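Local coordinates for DNA repair protein RAD2 (Saccharomyces cerevisiae, PDB 4Q0W) that cuts single-stranded DNA as a magnesium-dependent endonuclease and makes an essential incision in the excision repair of damaged DNA, at residues V16-L21 / N212-Y217; Q155-R160 / S341-Q346; S159-P164 / G332-D337; V195-G200 / N232-A237; A237-S242 / D306-V311. One frame throughout, in Å; residues are numbered along the deposited sequence. Where two conformers were deposited one is given.

Interaction 1 (V16-L21 / N212-Y217); sequences VRLESL and NYVEFY
V16 and V214 pair as antiparallel strand residues, joined by two backbone bonds: V16 N to V214 O at 2.9 Å and V214 N to V16 O at 2.7 Å. R17 and Y213 form the next, non-hydrogen-bonded pair, and their side chains diverge. L18 then turns the chain into a 3-10 segment, and its side chain reaches back to the other strand. L18 CB lies 4.1 Å from N212 O. CG and CD1 both come closer to that oxygen. The other methyl, L18 CD2, meets V214 CB at 4.2 Å. With CG anti to the carbonyl carbon (chi1 -55°), the branch is turned to this end of the strand. L18 N also gives N212 O a weak bond of 3.4 Å. An alanine here is likely to leave V214 CB without its methyl partner and open a gap beside N212. V16 and V214 face the same side of the sheet. There V16 CG2 rests on F216 CB at 3.7 Å, and L21 CD1 approaches V214 CG1. Strand 14-17 of the N-domain is an outermost strand of the sheet within this chain. Strand 213-218 of the I-domain lies between it and strand 202-205, whose Y204 touches L21, V214 and F216.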
# COMPACT_ATOMS: atom_id res chain seq x y z
N VAL A 16 -25.05 14.41 -10.04
CA VAL A 16 -26.09 14.97 -10.91
C VAL A 16 -27.13 13.89 -11.22
O VAL A 16 -26.78 12.74 -11.51
CB VAL A 16 -25.46 15.53 -12.21
CG1 VAL A 16 -26.51 15.74 -13.29
CG2 VAL A 16 -24.72 16.83 -11.92
N ARG A 17 -28.41 14.26 -11.13
CA ARG A 17 -29.51 13.33 -11.39
C ARG A 17 -29.70 13.04 -12.87
O ARG A 17 -29.70 13.96 -13.71
CB ARG A 17 -30.83 13.86 -10.82
CG ARG A 17 -30.84 13.95 -9.30
CD ARG A 17 -32.24 14.18 -8.75
NE ARG A 17 -32.40 13.50 -7.47
CZ ARG A 17 -32.73 12.21 -7.36
NH1 ARG A 17 -32.84 11.66 -6.16
NH2 ARG A 17 -32.94 11.47 -8.45
N LEU A 18 -29.89 11.76 -13.20
CA LEU A 18 -30.06 11.37 -14.60
C LEU A 18 -31.21 12.14 -15.24
O LEU A 18 -31.13 12.52 -16.41
CB LEU A 18 -30.31 9.86 -14.69
CG LEU A 18 -29.19 9.07 -14.01
CD1 LEU A 18 -29.67 7.68 -13.56
CD2 LEU A 18 -28.00 8.95 -14.94
N GLU A 19 -32.24 12.41 -14.45
CA GLU A 19 -33.39 13.21 -14.90
C GLU A 19 -33.04 14.60 -15.44
O GLU A 19 -33.75 15.14 -16.31
CB GLU A 19 -34.41 13.35 -13.75
CG GLU A 19 -35.12 12.06 -13.33
CD GLU A 19 -34.25 11.12 -12.47
OE1 GLU A 19 -33.06 11.43 -12.23
OE2 GLU A 19 -34.78 10.06 -12.06
N SER A 20 -31.95 15.19 -14.94
CA SER A 20 -31.58 16.55 -15.35
C SER A 20 -30.95 16.60 -16.74
O SER A 20 -30.87 17.67 -17.35
CB SER A 20 -30.64 17.18 -14.32
OG SER A 20 -29.43 16.46 -14.23
N LEU A 21 -30.52 15.45 -17.24
CA LEU A 21 -29.82 15.41 -18.52
C LEU A 21 -30.75 15.41 -19.73
O LEU A 21 -30.31 15.27 -20.87
CB LEU A 21 -28.89 14.20 -18.56
CG LEU A 21 -27.95 14.09 -17.37
CD1 LEU A 21 -27.08 12.84 -17.47
CD2 LEU A 21 -27.08 15.34 -17.28
N ASN A 212 -28.95 6.37 -8.96
CA ASN A 212 -29.87 7.42 -9.40
C ASN A 212 -29.15 8.66 -9.94
O ASN A 212 -29.76 9.51 -10.61
CB ASN A 212 -30.89 7.79 -8.31
CG ASN A 212 -30.24 8.24 -7.00
OD1 ASN A 212 -29.13 8.77 -6.98
ND2 ASN A 212 -30.95 8.03 -5.89
N TYR A 213 -27.84 8.74 -9.67
CA TYR A 213 -27.04 9.89 -10.07
C TYR A 213 -25.83 9.51 -10.94
O TYR A 213 -25.48 8.33 -11.05
CB TYR A 213 -26.58 10.68 -8.83
CG TYR A 213 -25.53 9.96 -8.01
CD1 TYR A 213 -25.88 8.95 -7.12
CD2 TYR A 213 -24.18 10.29 -8.13
CE1 TYR A 213 -24.92 8.29 -6.36
CE2 TYR A 213 -23.21 9.62 -7.37
CZ TYR A 213 -23.59 8.63 -6.49
OH TYR A 213 -22.64 7.97 -5.74
N VAL A 214 -25.21 10.52 -11.54
CA VAL A 214 -23.99 10.36 -12.33
C VAL A 214 -22.99 11.41 -11.82
O VAL A 214 -23.40 12.47 -11.33
CB VAL A 214 -24.29 10.56 -13.85
CG1 VAL A 214 -24.81 11.95 -14.11
CG2 VAL A 214 -23.07 10.28 -14.72
N GLU A 215 -21.69 11.11 -11.89
CA GLU A 215 -20.67 12.07 -11.40
C GLU A 215 -20.27 13.06 -12.49
O GLU A 215 -19.73 12.67 -13.54
CB GLU A 215 -19.44 11.34 -10.87
CG GLU A 215 -19.73 10.41 -9.71
CD GLU A 215 -18.48 9.73 -9.19
OE1 GLU A 215 -17.38 10.00 -9.73
OE2 GLU A 215 -18.60 8.93 -8.23
N PHE A 216 -20.52 14.34 -12.24
CA PHE A 216 -20.18 15.38 -13.20
C PHE A 216 -18.84 16.05 -12.84
O PHE A 216 -18.61 16.39 -11.68
CB PHE A 216 -21.28 16.42 -13.25
CG PHE A 216 -20.95 17.64 -14.06
CD1 PHE A 216 -20.96 17.59 -15.44
CD2 PHE A 216 -20.64 18.84 -13.43
CE1 PHE A 216 -20.67 18.72 -16.19
CE2 PHE A 216 -20.34 19.97 -14.17
CZ PHE A 216 -20.36 19.91 -15.55
N TYR A 217 -17.97 16.23 -13.84
CA TYR A 217 -16.68 16.88 -13.62
C TYR A 217 -16.49 17.95 -14.67
O TYR A 217 -16.82 17.75 -15.84
CB TYR A 217 -15.52 15.89 -13.80
CG TYR A 217 -15.45 14.79 -12.77
CD1 TYR A 217 -16.23 13.65 -12.88
CD2 TYR A 217 -14.59 14.89 -11.69
CE1 TYR A 217 -16.16 12.63 -11.93
CE2 TYR A 217 -14.50 13.88 -10.74
CZ TYR A 217 -15.29 12.75 -10.86
OH TYR A 217 -15.20 11.76 -9.90

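Interaction 2 (Q155-R160 / S341-Q346); sequences QELLSR and SFMKTQ
F342 packs across a pair of nearly antiparallel helices, 148-160 and 336-347, against L157, E156 and R160. Their local segments, 155-160 and 341-346, have axes 11.3 Å apart at 155°. The tight, buried part surrounds the ring. L157 covers one face, with CB 4.0 Å from F342 CZ and CD1 3.8 Å from F342 CD2. Q346 CG of F342's own helix lies over the opposite face. F342 CG is anti to the backbone N (chi1 -175°), which carries the ring across to helix 148-160. L157 continues into the interior, where it touches F57 of helix 52-66. The other side is polar and more exposed. There E156 CG meets F342 CE1 at 3.8 Å. E156 and R160 form a salt bridge, R160 NE to E156 OE2 at 2.6 Å. It is nearly straight and uses the anti lone pair of the carboxylate oxygen. This fixes the guanidinium with F342 CD1 over one face, the two planes 60° apart. R160 NH1 bonds M338 O, and it passes F342 CB at 3.5 Å.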
# COMPACT_ATOMS: atom_id res chain seq x y z
N GLN A 155 -23.01 -1.03 -34.50
CA GLN A 155 -23.30 0.16 -35.28
C GLN A 155 -24.61 0.02 -36.05
O GLN A 155 -25.32 1.01 -36.26
CB GLN A 155 -22.13 0.51 -36.20
CG GLN A 155 -20.91 1.03 -35.42
CD GLN A 155 -19.65 1.09 -36.26
OE1 GLN A 155 -19.63 0.64 -37.41
NE2 GLN A 155 -18.59 1.64 -35.69
N GLU A 156 -24.94 -1.20 -36.47
CA GLU A 156 -26.23 -1.44 -37.12
C GLU A 156 -27.35 -1.19 -36.10
O GLU A 156 -28.35 -0.56 -36.41
CB GLU A 156 -26.31 -2.87 -37.67
CG GLU A 156 -27.67 -3.24 -38.29
CD GLU A 156 -28.02 -2.40 -39.49
OE1 GLU A 156 -27.09 -1.91 -40.17
OE2 GLU A 156 -29.22 -2.21 -39.77
N LEU A 157 -27.16 -1.69 -34.88
CA LEU A 157 -28.11 -1.45 -33.81
C LEU A 157 -28.31 0.05 -33.61
O LEU A 157 -29.46 0.53 -33.60
CB LEU A 157 -27.62 -2.10 -32.52
CG LEU A 157 -28.50 -1.92 -31.28
CD1 LEU A 157 -29.91 -2.47 -31.51
CD2 LEU A 157 -27.86 -2.60 -30.09
N LEU A 158 -27.20 0.78 -33.50
CA LEU A 158 -27.25 2.23 -33.34
C LEU A 158 -28.08 2.90 -34.43
O LEU A 158 -28.91 3.77 -34.15
CB LEU A 158 -25.83 2.81 -33.31
CG LEU A 158 -25.12 2.66 -31.97
CD1 LEU A 158 -23.62 2.99 -32.10
CD2 LEU A 158 -25.79 3.55 -30.91
N SER A 159 -27.88 2.50 -35.68
CA SER A 159 -28.59 3.17 -36.77
C SER A 159 -30.08 2.82 -36.80
O SER A 159 -30.91 3.68 -37.13
CB SER A 159 -27.91 2.93 -38.11
OG SER A 159 -28.05 1.59 -38.52
N ARG A 160 -30.44 1.60 -36.42
CA ARG A 160 -31.85 1.24 -36.30
C ARG A 160 -32.54 1.99 -35.15
O ARG A 160 -33.77 2.13 -35.14
CB ARG A 160 -32.02 -0.28 -36.15
CG ARG A 160 -31.46 -1.06 -37.35
CD ARG A 160 -31.73 -2.57 -37.25
NE ARG A 160 -31.13 -3.29 -38.39
CZ ARG A 160 -31.57 -4.44 -38.88
NH1 ARG A 160 -32.64 -5.05 -38.37
NH2 ARG A 160 -30.94 -4.99 -39.91
N SER A 341 -36.75 -7.08 -35.55
CA SER A 341 -36.09 -8.13 -36.30
C SER A 341 -34.61 -8.28 -35.92
O SER A 341 -34.07 -9.40 -35.89
CB SER A 341 -36.28 -7.92 -37.81
OG SER A 341 -35.90 -6.61 -38.20
N PHE A 342 -33.95 -7.17 -35.60
CA PHE A 342 -32.54 -7.21 -35.20
C PHE A 342 -32.34 -8.02 -33.93
O PHE A 342 -31.50 -8.92 -33.89
CB PHE A 342 -31.97 -5.81 -34.99
CG PHE A 342 -30.49 -5.80 -34.68
CD1 PHE A 342 -29.56 -5.77 -35.71
CD2 PHE A 342 -30.03 -5.82 -33.36
CE1 PHE A 342 -28.19 -5.76 -35.44
CE2 PHE A 342 -28.66 -5.81 -33.07
CZ PHE A 342 -27.74 -5.78 -34.12
N MET A 343 -33.10 -7.68 -32.89
CA MET A 343 -33.01 -8.38 -31.61
C MET A 343 -33.47 -9.84 -31.72
O MET A 343 -32.97 -10.73 -31.02
CB MET A 343 -33.83 -7.65 -30.54
CG MET A 343 -33.33 -6.24 -30.22
SD MET A 343 -31.59 -6.21 -29.69
CE MET A 343 -31.76 -6.60 -27.94
N LYS A 344 -34.43 -10.09 -32.61
CA LYS A 344 -34.90 -11.45 -32.87
C LYS A 344 -33.75 -12.27 -33.40
O LYS A 344 -33.39 -13.31 -32.85
CB LYS A 344 -36.01 -11.42 -33.92
CG LYS A 344 -36.50 -12.79 -34.33
CD LYS A 344 -37.42 -13.37 -33.27
CE LYS A 344 -38.09 -14.65 -33.78
NZ LYS A 344 -38.92 -15.27 -32.71
N THR A 345 -33.15 -11.76 -34.47
CA THR A 345 -32.06 -12.42 -35.15
C THR A 345 -30.84 -12.62 -34.25
O THR A 345 -30.25 -13.71 -34.22
CB THR A 345 -31.64 -11.62 -36.39
OG1 THR A 345 -32.71 -11.64 -37.35
CG2 THR A 345 -30.39 -12.20 -37.01
N GLN A 346 -30.45 -11.58 -33.51
CA GLN A 346 -29.20 -11.58 -32.76
C GLN A 346 -29.30 -12.29 -31.42
O GLN A 346 -28.34 -12.91 -30.96
CB GLN A 346 -28.70 -10.15 -32.52
CG GLN A 346 -28.34 -9.39 -33.79
CD GLN A 346 -27.12 -9.97 -34.48
OE1 GLN A 346 -26.27 -10.60 -33.84
NE2 GLN A 346 -27.01 -9.75 -35.78

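Interaction 3 (S159-P164 / G332-D337); sequences SRFGIP and GVPDLD
F161 and P334 meet at an angle, with F161 CD1 4.2 Å from P334 CB. F161 starts off away from the facing segment, and its ring packs on I61, C62 and L65 of helix 52-66. P334 instead lies against the backbone, its CG 3.6 Å from F161 O. R160 and D335 turn their polar ends elsewhere: R160 to E156 and M338 O, D335 OD1 to M338 N as the N-cap of helix 336-347. What joins the segments is therefore mostly main chain. D335 N gives R160 O a nearly linear bond of 2.8 Å. G332 N gives G162 O one of 2.7 Å, which meets a lone pair in the carbonyl plane. G162, just past the helix, has positive phi and makes a Schellman motif. It lies so close to G332 that a side chain would collide there. Two waters bridge the segments. One donates to S159 O and V333 O, the other to F161 O and G332 O. Carbonyls of the last turn and the loop beyond it find partners in the facing chain and in water, so the contact relies on backbone shape more than on particular side chains.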
# COMPACT_ATOMS: atom_id res chain seq x y z
N SER A 159 -27.88 2.50 -35.68
CA SER A 159 -28.59 3.17 -36.77
C SER A 159 -30.08 2.82 -36.80
O SER A 159 -30.91 3.68 -37.13
CB SER A 159 -27.91 2.93 -38.11
OG SER A 159 -28.05 1.59 -38.52
N ARG A 160 -30.44 1.60 -36.42
CA ARG A 160 -31.85 1.24 -36.30
C ARG A 160 -32.54 1.99 -35.15
O ARG A 160 -33.77 2.13 -35.14
CB ARG A 160 -32.02 -0.28 -36.15
CG ARG A 160 -31.46 -1.06 -37.35
CD ARG A 160 -31.73 -2.57 -37.25
NE ARG A 160 -31.13 -3.29 -38.39
CZ ARG A 160 -31.57 -4.44 -38.88
NH1 ARG A 160 -32.64 -5.05 -38.37
NH2 ARG A 160 -30.94 -4.99 -39.91
N PHE A 161 -31.74 2.46 -34.18
CA PHE A 161 -32.24 3.33 -33.12
C PHE A 161 -32.30 4.78 -33.60
O PHE A 161 -32.84 5.65 -32.91
CB PHE A 161 -31.33 3.28 -31.89
CG PHE A 161 -31.78 2.32 -30.82
CD1 PHE A 161 -32.89 2.61 -30.03
CD2 PHE A 161 -31.07 1.15 -30.58
CE1 PHE A 161 -33.29 1.73 -29.04
CE2 PHE A 161 -31.46 0.27 -29.58
CZ PHE A 161 -32.56 0.56 -28.80
N GLY A 162 -31.75 5.04 -34.78
CA GLY A 162 -31.65 6.40 -35.28
C GLY A 162 -30.60 7.24 -34.54
O GLY A 162 -30.68 8.48 -34.54
N ILE A 163 -29.62 6.58 -33.93
CA ILE A 163 -28.57 7.27 -33.18
C ILE A 163 -27.31 7.45 -34.01
O ILE A 163 -26.73 6.48 -34.50
CB ILE A 163 -28.24 6.53 -31.86
CG1 ILE A 163 -29.46 6.53 -30.93
CG2 ILE A 163 -27.04 7.17 -31.15
CD1 ILE A 163 -29.33 5.55 -29.80
N PRO A 164 -26.87 8.71 -34.17
CA PRO A 164 -25.67 8.98 -34.95
C PRO A 164 -24.42 8.45 -34.25
O PRO A 164 -24.34 8.44 -33.01
CB PRO A 164 -25.63 10.52 -35.01
CG PRO A 164 -26.38 10.98 -33.83
CD PRO A 164 -27.44 9.92 -33.56
N GLY A 332 -32.27 10.50 -35.50
CA GLY A 332 -33.45 9.92 -36.12
C GLY A 332 -34.38 9.38 -35.06
O GLY A 332 -34.18 9.60 -33.86
N VAL A 333 -35.42 8.69 -35.51
CA VAL A 333 -36.38 8.04 -34.63
C VAL A 333 -36.08 6.53 -34.65
O VAL A 333 -35.73 5.99 -35.70
CB VAL A 333 -37.83 8.33 -35.11
CG1 VAL A 333 -38.84 7.43 -34.41
CG2 VAL A 333 -38.17 9.80 -34.89
N PRO A 334 -36.17 5.86 -33.49
CA PRO A 334 -35.98 4.41 -33.49
C PRO A 334 -36.95 3.73 -34.45
O PRO A 334 -38.13 4.09 -34.48
CB PRO A 334 -36.29 4.01 -32.05
CG PRO A 334 -36.02 5.25 -31.25
CD PRO A 334 -36.37 6.40 -32.14
N ASP A 335 -36.45 2.78 -35.23
CA ASP A 335 -37.26 2.03 -36.18
C ASP A 335 -37.69 0.72 -35.51
O ASP A 335 -36.92 -0.24 -35.47
CB ASP A 335 -36.44 1.73 -37.43
CG ASP A 335 -37.25 1.06 -38.53
OD1 ASP A 335 -38.16 0.25 -38.22
OD2 ASP A 335 -36.96 1.32 -39.71
N LEU A 336 -38.92 0.69 -34.99
CA LEU A 336 -39.40 -0.46 -34.22
C LEU A 336 -39.36 -1.76 -35.03
O LEU A 336 -38.91 -2.80 -34.52
CB LEU A 336 -40.83 -0.20 -33.71
CG LEU A 336 -41.40 -1.29 -32.80
CD1 LEU A 336 -40.49 -1.48 -31.60
CD2 LEU A 336 -42.82 -0.97 -32.37
N ASP A 337 -39.81 -1.70 -36.28
CA ASP A 337 -39.83 -2.87 -37.16
C ASP A 337 -38.43 -3.48 -37.27
O ASP A 337 -38.27 -4.70 -37.19
CB ASP A 337 -40.33 -2.50 -38.57
CG ASP A 337 -41.84 -2.22 -38.61
OD1 ASP A 337 -42.47 -2.16 -37.54
OD2 ASP A 337 -42.38 -2.06 -39.72
O HOH W 1 -33.72 4.67 -37.54
O HOH W 2 -32.85 8.30 -31.95

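Interaction 4 (V195-G200 / N232-A237); sequences VFLFGG and NMIELA
The short, weakly bonded helix 194-197 of the I-domain, which begins at the calcium ligand D194, packs through F196 and L197 on helix 230-240. The second helix probably belongs to the helix-three-turn-helix (H3TH) element of this family. L197 does most of the work. L197 CD2 fits against the helix surface, 3.6 Å from A237 CB and 3.6 Å from M233 O, while CD1 meets M233 CB at 3.8 Å. L197 CG faces I234 CG1 at 4.1 Å. With CG anti to the carbonyl carbon (chi1 -80°), the branch is carried to the helix; CD1 lies on M233, and CD2 reaches both M233 O and A237 CB. An alanine in place of L197 would probably leave A237 CB and M233 CB without the leucine methyls and open a gap beside them. All the touching residues are buried, and no hydrogen bond joins the two segments. L197 and I234 also touch Y317 of helix 311-318, which brings a third helix to the contact. L197 O is bonded by R230 NE. The short helix then closes in a Schellman motif, with G199 N bonded to F196 O and G200 N to V195 O. G199 has the positive phi that favours glycine. F196 and M233 form an oblique Met-aromatic contact. M233 SD is 5.4 Å from the F196 ring centre, 48° off its normal, and only 3.8 Å from F196 CB.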
# COMPACT_ATOMS: atom_id res chain seq x y z
N VAL A 195 -9.66 12.13 -21.25
CA VAL A 195 -10.51 13.14 -21.89
C VAL A 195 -10.18 14.57 -21.42
O VAL A 195 -10.27 15.52 -22.21
CB VAL A 195 -12.02 12.82 -21.69
CG1 VAL A 195 -12.40 12.88 -20.20
CG2 VAL A 195 -12.88 13.75 -22.49
N PHE A 196 -9.79 14.74 -20.16
CA PHE A 196 -9.42 16.07 -19.66
C PHE A 196 -8.15 16.56 -20.36
O PHE A 196 -8.08 17.73 -20.76
CB PHE A 196 -9.16 16.05 -18.14
CG PHE A 196 -10.41 15.83 -17.31
CD1 PHE A 196 -11.41 16.80 -17.25
CD2 PHE A 196 -10.57 14.67 -16.57
CE1 PHE A 196 -12.55 16.59 -16.49
CE2 PHE A 196 -11.71 14.46 -15.79
CZ PHE A 196 -12.70 15.41 -15.76
N LEU A 197 -7.17 15.68 -20.51
CA LEU A 197 -5.89 16.03 -21.13
C LEU A 197 -6.06 16.38 -22.60
O LEU A 197 -5.34 17.23 -23.13
CB LEU A 197 -4.85 14.91 -20.93
CG LEU A 197 -4.18 14.92 -19.55
CD1 LEU A 197 -5.18 14.62 -18.43
CD2 LEU A 197 -3.00 13.95 -19.47
N PHE A 198 -7.05 15.77 -23.26
CA PHE A 198 -7.40 16.13 -24.63
C PHE A 198 -8.29 17.38 -24.67
O PHE A 198 -8.85 17.71 -25.71
CB PHE A 198 -8.12 14.98 -25.34
CG PHE A 198 -7.25 13.78 -25.61
CD1 PHE A 198 -6.09 13.90 -26.36
CD2 PHE A 198 -7.60 12.52 -25.14
CE1 PHE A 198 -5.28 12.78 -26.62
CE2 PHE A 198 -6.81 11.40 -25.39
CZ PHE A 198 -5.64 11.53 -26.13
N GLY A 199 -8.44 18.05 -23.53
CA GLY A 199 -9.21 19.28 -23.51
C GLY A 199 -10.72 19.12 -23.33
O GLY A 199 -11.47 20.07 -23.58
N GLY A 200 -11.17 17.94 -22.91
CA GLY A 200 -12.59 17.74 -22.64
C GLY A 200 -12.93 18.46 -21.35
O GLY A 200 -12.14 18.42 -20.41
N ASN A 232 -0.84 21.53 -16.69
CA ASN A 232 -0.55 20.85 -15.44
C ASN A 232 -0.93 19.37 -15.49
O ASN A 232 -0.18 18.51 -15.02
CB ASN A 232 -1.32 21.46 -14.27
CG ASN A 232 -0.84 22.86 -13.88
OD1 ASN A 232 -1.63 23.65 -13.37
ND2 ASN A 232 0.45 23.16 -14.09
N MET A 233 -2.14 19.09 -16.00
CA MET A 233 -2.64 17.72 -16.10
C MET A 233 -1.76 16.90 -17.04
O MET A 233 -1.47 15.73 -16.78
CB MET A 233 -4.09 17.71 -16.58
CG MET A 233 -5.08 18.26 -15.54
SD MET A 233 -6.82 18.13 -16.03
CE MET A 233 -6.88 19.34 -17.34
N ILE A 234 -1.34 17.51 -18.14
CA ILE A 234 -0.50 16.80 -19.09
C ILE A 234 0.87 16.51 -18.42
O ILE A 234 1.47 15.47 -18.67
CB ILE A 234 -0.33 17.61 -20.39
CG1 ILE A 234 -1.68 17.74 -21.10
CG2 ILE A 234 0.71 16.97 -21.32
CD1 ILE A 234 -1.63 18.59 -22.38
N GLU A 235 1.32 17.39 -17.54
CA GLU A 235 2.61 17.16 -16.88
C GLU A 235 2.48 16.17 -15.73
O GLU A 235 3.39 15.39 -15.47
CB GLU A 235 3.24 18.48 -16.41
CG GLU A 235 3.65 19.42 -17.57
CD GLU A 235 4.81 20.36 -17.19
OE1 GLU A 235 4.93 20.72 -15.99
OE2 GLU A 235 5.61 20.71 -18.08
N LEU A 236 1.34 16.19 -15.04
CA LEU A 236 1.01 15.12 -14.09
C LEU A 236 1.05 13.74 -14.74
O LEU A 236 1.53 12.76 -14.15
CB LEU A 236 -0.38 15.35 -13.48
CG LEU A 236 -0.57 16.34 -12.34
CD1 LEU A 236 -2.08 16.45 -12.01
CD2 LEU A 236 0.25 15.90 -11.10
N ALA A 237 0.55 13.64 -15.97
CA ALA A 237 0.57 12.35 -16.68
C ALA A 237 2.01 11.82 -16.74
O ALA A 237 2.25 10.61 -16.59
CB ALA A 237 -0.01 12.50 -18.07

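Interaction 5 (A237-S242 / D306-V311); sequences AQLLGS and DDFPSV
Q238 OE1 accepts a bond from S310 N at 2.7 Å. The N-H...O angle is 176°, and the donor is tilted 17° from the amide carbonyl plane. P309 CA, at 3.4 Å, and P309 CB, at 3.5 Å, also lie near Q238 OE1. The other end of the amide is held too. Q238 NE2 bonds I234 O one turn back in its own helix and also a water that donates to S310 O. With both ends engaged, the amide is fixed in rotation. Q238 thus meets S310 N directly and S310 O through water. S310 is the N-cap of helix 311-318, its OG bonded to V313 N, so helix 230-240 grips the loop just where the next helix starts. A cis peptide bond precedes P309. F308, with CG anti to its backbone N (chi1 -172°), sends its ring back to helix 230-240. There L239 CD2 meets the ring edge, 4.0 Å from F308 CZ, and Q238 O lies at the edge near F308 CE2.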
# COMPACT_ATOMS: atom_id res chain seq x y z
N ALA A 237 0.55 13.64 -15.97
CA ALA A 237 0.57 12.35 -16.68
C ALA A 237 2.01 11.82 -16.74
O ALA A 237 2.25 10.61 -16.59
CB ALA A 237 -0.01 12.50 -18.07
N GLN A 238 2.96 12.72 -16.93
CA GLN A 238 4.36 12.32 -17.04
C GLN A 238 5.02 11.95 -15.72
O GLN A 238 6.17 11.50 -15.68
CB GLN A 238 5.16 13.41 -17.77
CG GLN A 238 4.74 13.52 -19.22
CD GLN A 238 5.22 14.78 -19.87
OE1 GLN A 238 6.39 14.90 -20.24
NE2 GLN A 238 4.32 15.75 -20.01
N LEU A 239 4.29 12.14 -14.62
CA LEU A 239 4.78 11.64 -13.33
C LEU A 239 4.05 10.34 -12.99
O LEU A 239 4.67 9.34 -12.60
CB LEU A 239 4.55 12.69 -12.23
CG LEU A 239 5.28 14.01 -12.45
CD1 LEU A 239 4.86 15.04 -11.40
CD2 LEU A 239 6.80 13.80 -12.45
N LEU A 240 2.73 10.38 -13.15
CA LEU A 240 1.83 9.30 -12.75
C LEU A 240 1.84 8.15 -13.75
O LEU A 240 1.67 6.98 -13.36
CB LEU A 240 0.40 9.84 -12.62
CG LEU A 240 0.20 10.85 -11.49
CD1 LEU A 240 -1.16 11.52 -11.59
CD2 LEU A 240 0.34 10.10 -10.17
N GLY A 241 2.04 8.47 -15.02
CA GLY A 241 1.92 7.49 -16.09
C GLY A 241 0.55 7.53 -16.75
O GLY A 241 -0.46 7.81 -16.09
N SER A 242 0.51 7.25 -18.06
CA SER A 242 -0.75 7.14 -18.80
C SER A 242 -0.46 6.29 -20.02
O SER A 242 0.60 5.68 -20.11
CB SER A 242 -1.23 8.52 -19.26
OG SER A 242 -0.37 9.04 -20.27
N ASP A 306 16.55 15.01 -21.72
CA ASP A 306 15.93 15.97 -22.63
C ASP A 306 14.52 15.57 -23.07
O ASP A 306 13.79 16.37 -23.66
CB ASP A 306 16.81 16.22 -23.86
CG ASP A 306 18.14 16.83 -23.49
OD1 ASP A 306 18.14 17.82 -22.73
OD2 ASP A 306 19.18 16.31 -23.93
N ASP A 307 14.15 14.33 -22.79
CA ASP A 307 12.78 13.91 -23.05
C ASP A 307 11.89 14.25 -21.86
O ASP A 307 10.72 13.87 -21.82
CB ASP A 307 12.72 12.42 -23.38
CG ASP A 307 11.42 12.02 -24.05
OD1 ASP A 307 10.84 12.85 -24.79
OD2 ASP A 307 10.96 10.87 -23.83
N PHE A 308 12.43 14.97 -20.89
CA PHE A 308 11.64 15.28 -19.71
C PHE A 308 11.62 16.77 -19.42
O PHE A 308 12.65 17.34 -19.09
CB PHE A 308 12.17 14.52 -18.49
CG PHE A 308 11.29 14.64 -17.28
CD1 PHE A 308 11.43 15.72 -16.40
CD2 PHE A 308 10.33 13.68 -17.01
CE1 PHE A 308 10.62 15.83 -15.30
CE2 PHE A 308 9.52 13.79 -15.90
CZ PHE A 308 9.67 14.86 -15.04
N PRO A 309 10.46 17.41 -19.55
CA PRO A 309 9.20 16.82 -20.02
C PRO A 309 9.26 16.54 -21.53
O PRO A 309 10.16 17.03 -22.23
CB PRO A 309 8.18 17.92 -19.73
CG PRO A 309 8.99 19.20 -19.86
CD PRO A 309 10.33 18.86 -19.28
N SER A 310 8.33 15.73 -22.00
CA SER A 310 8.33 15.28 -23.39
C SER A 310 7.41 16.14 -24.24
O SER A 310 6.21 16.24 -23.95
CB SER A 310 7.90 13.82 -23.47
OG SER A 310 7.59 13.45 -24.81
N VAL A 311 7.96 16.77 -25.28
CA VAL A 311 7.10 17.48 -26.20
C VAL A 311 6.22 16.50 -26.99
O VAL A 311 5.12 16.86 -27.41
CB VAL A 311 7.88 18.41 -27.17
CG1 VAL A 311 8.77 17.60 -28.10
CG2 VAL A 311 6.91 19.28 -27.99
O HOH W 3 5.13 17.99 -21.67

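Interactions 2 and 3 are neighbours, with centres about 9 Å apart. They share S159 and R160 and join helices 148-160 and 336-347, tying the C-terminal part to the I-domain. Interactions 4 and 5, about 12 Å apart, share A237 and helix 230-240. Interaction 5 lies about 44 Å from both 2 and 3, across the chain's centre. Interaction 1 joins the N-domain edge strand to the I-domain within the central sheet. It touches interaction 4, where Y217 CB meets F196 CZ at 3.5 Å. Its segments alternate with those of 2, 3 and 4 and close before 5 opens; 2 and 3 enclose 4 and 5. The five contacts thus join segments far apart in sequence.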